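Local coordinates for putative secreted protein (Pseudomonas aeruginosa, PDB 3NPD) that is of unknown function but is probably a secreted, quorum-sensing-regulated virulence factor of a family confined to Pseudomonas, at residues A[30-35]-A[52-57]; A[93-96]-A[101-104]. One frame throughout, in Å; residues are numbered along the deposited sequence. Where two conformers were deposited one is given.

Overall arrangement
Both interactions lie at the surface, their centres about 8 Å apart, and both reach the same mixed sheet. Interaction 1 ties the start of strand 32-40 to the first two turns of helix 52-60 through side chains and two waters; its direct contacts are apolar touches and one long ion pair. Interaction 2 joins strand 88-95 to strand 101-107, the latter an outermost strand, and is mostly backbone: three hydrogen bonds around a bulge, with the buried Phe-93 packed on helix 52-60. The helix links them, since Ala-55 CB meets Val-102 and, in the conformer given, Glu-95, while Leu-33 touches Tyr-96 near the strand ends.

Interaction 1: A[30-35]-A[52-57]; sequences EDILDQ and ASHAER. With SO4 (sulfate ion), chain B.
Asp-31 and Ile-32 meet His-54 and Arg-57 in a small, partly hydrated surface contact between the start of strand 32-40 and the first two turns of helix 52-60. Strand 43-50 passes through the single residue Arg-51 into that helix, which thereby comes back beside the beginning of the neighbouring strand.

His-54 is the centre of the contact. A chi1 of -169° turns the His-54 ring back toward the strand, where its CD2 lies 3.7 Å from Ile-32 CD1 and NE2 is about as near. Asp-31 lies against the base of the same side chain: its CB is 3.8 Å from His-54 CB, and the carboxylate runs nearly parallel to the imidazole, the planes 15° apart.

Arg-57, one turn further on, bends at chi3 and lays a guanidinium face over His-54 CA. Arg-57 NH2 stands 3.7 Å from Asp-31 OD2, a long salt bridge that arrives at the guanidinium edge with the two planes steeply inclined. Water 2 makes the closer link, donating a hydrogen bond to Asp-31 OD2 at 2.7 Å and accepting one from Arg-57 NH1 at 2.9 Å. A second bridge runs through water 1, which accepts from the backbone N of His-54 at 2.9 Å and donates weakly to Asp-31 OD1. At the helix start, Ala-52 N binds sulfate O1 at 3.0 Å; Arg-51 and Lys-97 also hold this ion, probably acquired from the crystallisation liquor.

Asp-31 thus reaches a first-turn amide and an arginine mainly through water. Its negative charge, near the N-terminal end of the helix, would probably be favoured by the helix dipole as well as by Arg-57, while Ile-32, with the CB of Asp-31, supplies the apolar part of the contact.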
# COMPACT_ATOMS: atom_id res chain seq x y z
N GLU A 30 -2.72 -13.25 -12.29
CA GLU A 30 -2.03 -13.19 -13.56
C GLU A 30 -1.52 -11.79 -13.95
O GLU A 30 -0.57 -11.69 -14.73
CB GLU A 30 -2.97 -13.68 -14.70
CG GLU A 30 -3.33 -15.18 -14.66
CD GLU A 30 -2.18 -16.15 -14.95
OE1 GLU A 30 -1.09 -15.70 -15.38
OE2 GLU A 30 -2.39 -17.38 -14.76
N ASP A 31 -2.18 -10.75 -13.45
CA ASP A 31 -1.87 -9.36 -13.81
C ASP A 31 -1.11 -8.57 -12.76
O ASP A 31 -0.46 -7.59 -13.13
CB ASP A 31 -3.14 -8.59 -14.12
CG ASP A 31 -3.86 -9.13 -15.34
OD1 ASP A 31 -3.20 -9.40 -16.37
OD2 ASP A 31 -5.10 -9.19 -15.24
N ILE A 32 -1.15 -8.98 -11.49
CA ILE A 32 -0.61 -8.17 -10.41
C ILE A 32 0.46 -8.93 -9.63
O ILE A 32 0.19 -10.02 -9.13
CB ILE A 32 -1.73 -7.70 -9.46
CG1 ILE A 32 -2.74 -6.79 -10.18
CG2 ILE A 32 -1.16 -6.92 -8.29
CD1 ILE A 32 -4.01 -6.63 -9.41
N LEU A 33 1.64 -8.32 -9.49
CA LEU A 33 2.71 -8.80 -8.61
C LEU A 33 2.74 -7.95 -7.35
O LEU A 33 2.80 -6.72 -7.41
CB LEU A 33 4.12 -8.75 -9.23
CG LEU A 33 4.64 -9.70 -10.27
CD1 LEU A 33 6.07 -9.30 -10.59
CD2 LEU A 33 4.56 -11.14 -9.76
N ASP A 34 2.67 -8.63 -6.22
CA ASP A 34 2.94 -8.00 -4.93
C ASP A 34 4.48 -7.89 -4.80
O ASP A 34 5.19 -8.90 -4.64
CB ASP A 34 2.32 -8.83 -3.81
CG ASP A 34 2.50 -8.21 -2.43
OD1 ASP A 34 3.23 -7.20 -2.23
OD2 ASP A 34 1.91 -8.79 -1.50
N GLN A 35 5.00 -6.67 -4.80
CA GLN A 35 6.46 -6.42 -4.75
C GLN A 35 6.96 -6.11 -3.35
O GLN A 35 8.13 -5.79 -3.20
CB GLN A 35 6.85 -5.30 -5.71
CG GLN A 35 6.39 -5.53 -7.11
CD GLN A 35 6.66 -4.34 -7.98
OE1 GLN A 35 6.29 -3.23 -7.64
NE2 GLN A 35 7.25 -4.57 -9.10
N ALA A 52 -0.41 -4.26 -18.42
CA ALA A 52 -0.94 -3.15 -19.20
C ALA A 52 -2.45 -3.14 -19.31
O ALA A 52 -3.08 -2.09 -19.11
CB ALA A 52 -0.30 -3.15 -20.62
N SER A 53 -3.05 -4.29 -19.62
CA SER A 53 -4.51 -4.33 -19.80
C SER A 53 -5.27 -4.07 -18.51
O SER A 53 -6.23 -3.29 -18.51
CB SER A 53 -4.99 -5.62 -20.48
OG SER A 53 -4.65 -5.60 -21.85
N HIS A 54 -4.84 -4.69 -17.42
CA HIS A 54 -5.45 -4.45 -16.13
C HIS A 54 -5.16 -3.01 -15.64
O HIS A 54 -5.99 -2.42 -14.98
CB HIS A 54 -4.98 -5.45 -15.10
CG HIS A 54 -5.78 -5.42 -13.83
ND1 HIS A 54 -7.15 -5.52 -13.82
CD2 HIS A 54 -5.41 -5.27 -12.54
CE1 HIS A 54 -7.59 -5.46 -12.58
NE2 HIS A 54 -6.56 -5.31 -11.79
N ALA A 55 -3.98 -2.48 -15.94
CA ALA A 55 -3.66 -1.10 -15.58
C ALA A 55 -4.70 -0.13 -16.20
O ALA A 55 -5.10 0.85 -15.56
CB ALA A 55 -2.23 -0.72 -16.07
N GLU A 56 -5.09 -0.41 -17.44
CA GLU A 56 -6.13 0.39 -18.11
C GLU A 56 -7.47 0.29 -17.43
O GLU A 56 -8.16 1.30 -17.26
CB GLU A 56 -6.23 0.06 -19.59
CG GLU A 56 -5.04 0.59 -20.39
CD GLU A 56 -5.05 2.13 -20.54
OE1 GLU A 56 -4.55 2.86 -19.65
OE2 GLU A 56 -5.52 2.61 -21.59
N ARG A 57 -7.86 -0.92 -17.02
CA ARG A 57 -9.10 -1.11 -16.26
C ARG A 57 -9.06 -0.33 -14.97
O ARG A 57 -10.06 0.31 -14.59
CB ARG A 57 -9.36 -2.58 -15.96
CG ARG A 57 -9.59 -3.44 -17.19
CD ARG A 57 -10.36 -4.74 -16.88
NE ARG A 57 -9.75 -5.72 -15.95
CZ ARG A 57 -8.73 -6.56 -16.21
NH1 ARG A 57 -8.04 -6.53 -17.34
NH2 ARG A 57 -8.34 -7.43 -15.27
S SO4 B . 2.04 -6.42 -20.18
O1 SO4 B . 2.25 -5.37 -19.16
O2 SO4 B . 0.65 -6.79 -20.45
O3 SO4 B . 2.62 -5.95 -21.44
O4 SO4 B . 2.70 -7.66 -19.73
O HOH W 1 -3.31 -7.07 -17.93
O HOH W 2 -5.84 -8.42 -17.75

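Interaction 2: A[93-96]-A[101-104]; sequences FTEY and PVAT
Phe-93 O takes two backbone amides from the opposite strand. Val-102 N donates to Phe-93 O at 2.9 Å, tilted 34° from the carbonyl plane, and the amide of the next residue, Ala-103 N, reaches Phe-93 O more weakly at 3.3 Å. In return, Phe-93 N donates to Ala-103 O at 2.9 Å, almost straight along the acceptor carbonyl. Water 3 is a further donor to Phe-93 O and also bonds to Thr-104 OG1, so three donors converge on this one carbonyl.

Around these bonds the side chains pack closely. Val-102 points across the gap: its CG1 is anti to the backbone N (chi1 174°), which leaves CG2 to press on the other strand, 3.5 Å from Glu-95 N. In one of its two conformers, the Glu-95 side chain also passes this methyl. Phe-93 and Ala-103 share one face of the sheet, and the phenyl ring presents its edge to Ala-103 O, with CD1 3.8 Å from that oxygen.

Further out, helix 52-60 covers Val-102 with Ala-55 and Arg-59, and Met-58 of the same helix packs on Phe-93 together with Leu-48 and Val-50 of strand 43-50. Thr-94 OG1 is hydrogen-bonded to Asn-99 in the connecting loop, and Arg-59 donates to Pro-101 O.

Phe-93 pairs with Ala-103, but Thr-94 pairs with Pro-101, so the register slips by one residue. With Val-102 and Ala-103 both set opposite Phe-93, this is a classic beta bulge in an antiparallel hairpin, placed close to its turn on an outermost strand, 101-107, of the mixed sheet.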
# COMPACT_ATOMS: atom_id res chain seq x y z
N PHE A 93 0.75 1.32 -7.24
CA PHE A 93 0.70 0.44 -8.43
C PHE A 93 1.42 1.10 -9.56
O PHE A 93 1.18 2.29 -9.87
CB PHE A 93 -0.73 0.20 -8.87
CG PHE A 93 -1.57 -0.57 -7.90
CD1 PHE A 93 -2.28 0.10 -6.88
CD2 PHE A 93 -1.73 -1.96 -8.02
CE1 PHE A 93 -3.08 -0.63 -5.99
CE2 PHE A 93 -2.53 -2.67 -7.12
CZ PHE A 93 -3.18 -2.01 -6.12
N THR A 94 2.31 0.36 -10.21
CA THR A 94 3.04 0.81 -11.40
C THR A 94 2.90 -0.24 -12.51
O THR A 94 2.57 -1.38 -12.24
CB THR A 94 4.51 1.09 -11.04
OG1 THR A 94 5.13 -0.12 -10.61
CG2 THR A 94 4.59 2.20 -9.93
N GLU A 95 3.17 0.15 -13.74
CA GLU A 95 3.12 -0.75 -14.88
C GLU A 95 4.23 -1.80 -14.81
O GLU A 95 5.37 -1.48 -14.50
CB GLU A 95 3.29 0.05 -16.19
CG GLU A 95 2.00 0.64 -16.69
CD GLU A 95 1.26 -0.32 -17.60
OE1 GLU A 95 1.17 -1.52 -17.25
OE2 GLU A 95 0.77 0.16 -18.65
N TYR A 96 3.90 -3.03 -15.14
CA TYR A 96 4.89 -4.11 -15.13
C TYR A 96 6.05 -3.83 -16.08
O TYR A 96 7.18 -3.98 -15.68
CB TYR A 96 4.19 -5.41 -15.49
CG TYR A 96 5.13 -6.58 -15.58
CD1 TYR A 96 5.79 -7.02 -14.45
CD2 TYR A 96 5.36 -7.24 -16.78
CE1 TYR A 96 6.65 -8.10 -14.48
CE2 TYR A 96 6.20 -8.36 -16.82
CZ TYR A 96 6.89 -8.76 -15.69
OH TYR A 96 7.74 -9.81 -15.78
N PRO A 101 3.46 5.15 -13.22
CA PRO A 101 2.37 5.02 -12.24
C PRO A 101 1.05 4.67 -12.89
O PRO A 101 0.79 5.09 -14.02
CB PRO A 101 2.30 6.42 -11.58
CG PRO A 101 3.70 6.91 -11.67
CD PRO A 101 4.11 6.49 -13.07
N VAL A 102 0.29 3.83 -12.19
CA VAL A 102 -1.02 3.43 -12.55
C VAL A 102 -1.98 4.04 -11.57
O VAL A 102 -2.92 4.72 -11.98
CB VAL A 102 -1.17 1.86 -12.53
CG1 VAL A 102 -2.61 1.44 -12.78
CG2 VAL A 102 -0.20 1.24 -13.59
N ALA A 103 -1.77 3.77 -10.29
CA ALA A 103 -2.60 4.33 -9.25
C ALA A 103 -1.84 4.41 -7.95
O ALA A 103 -1.01 3.58 -7.68
CB ALA A 103 -3.87 3.50 -9.03
N THR A 104 -2.16 5.40 -7.14
CA THR A 104 -1.57 5.55 -5.81
C THR A 104 -2.71 5.90 -4.86
O THR A 104 -3.35 6.94 -5.00
CB THR A 104 -0.42 6.57 -5.76
OG1 THR A 104 0.48 6.34 -6.86
CG2 THR A 104 0.38 6.41 -4.45
O HOH W 3 1.96 4.42 -7.93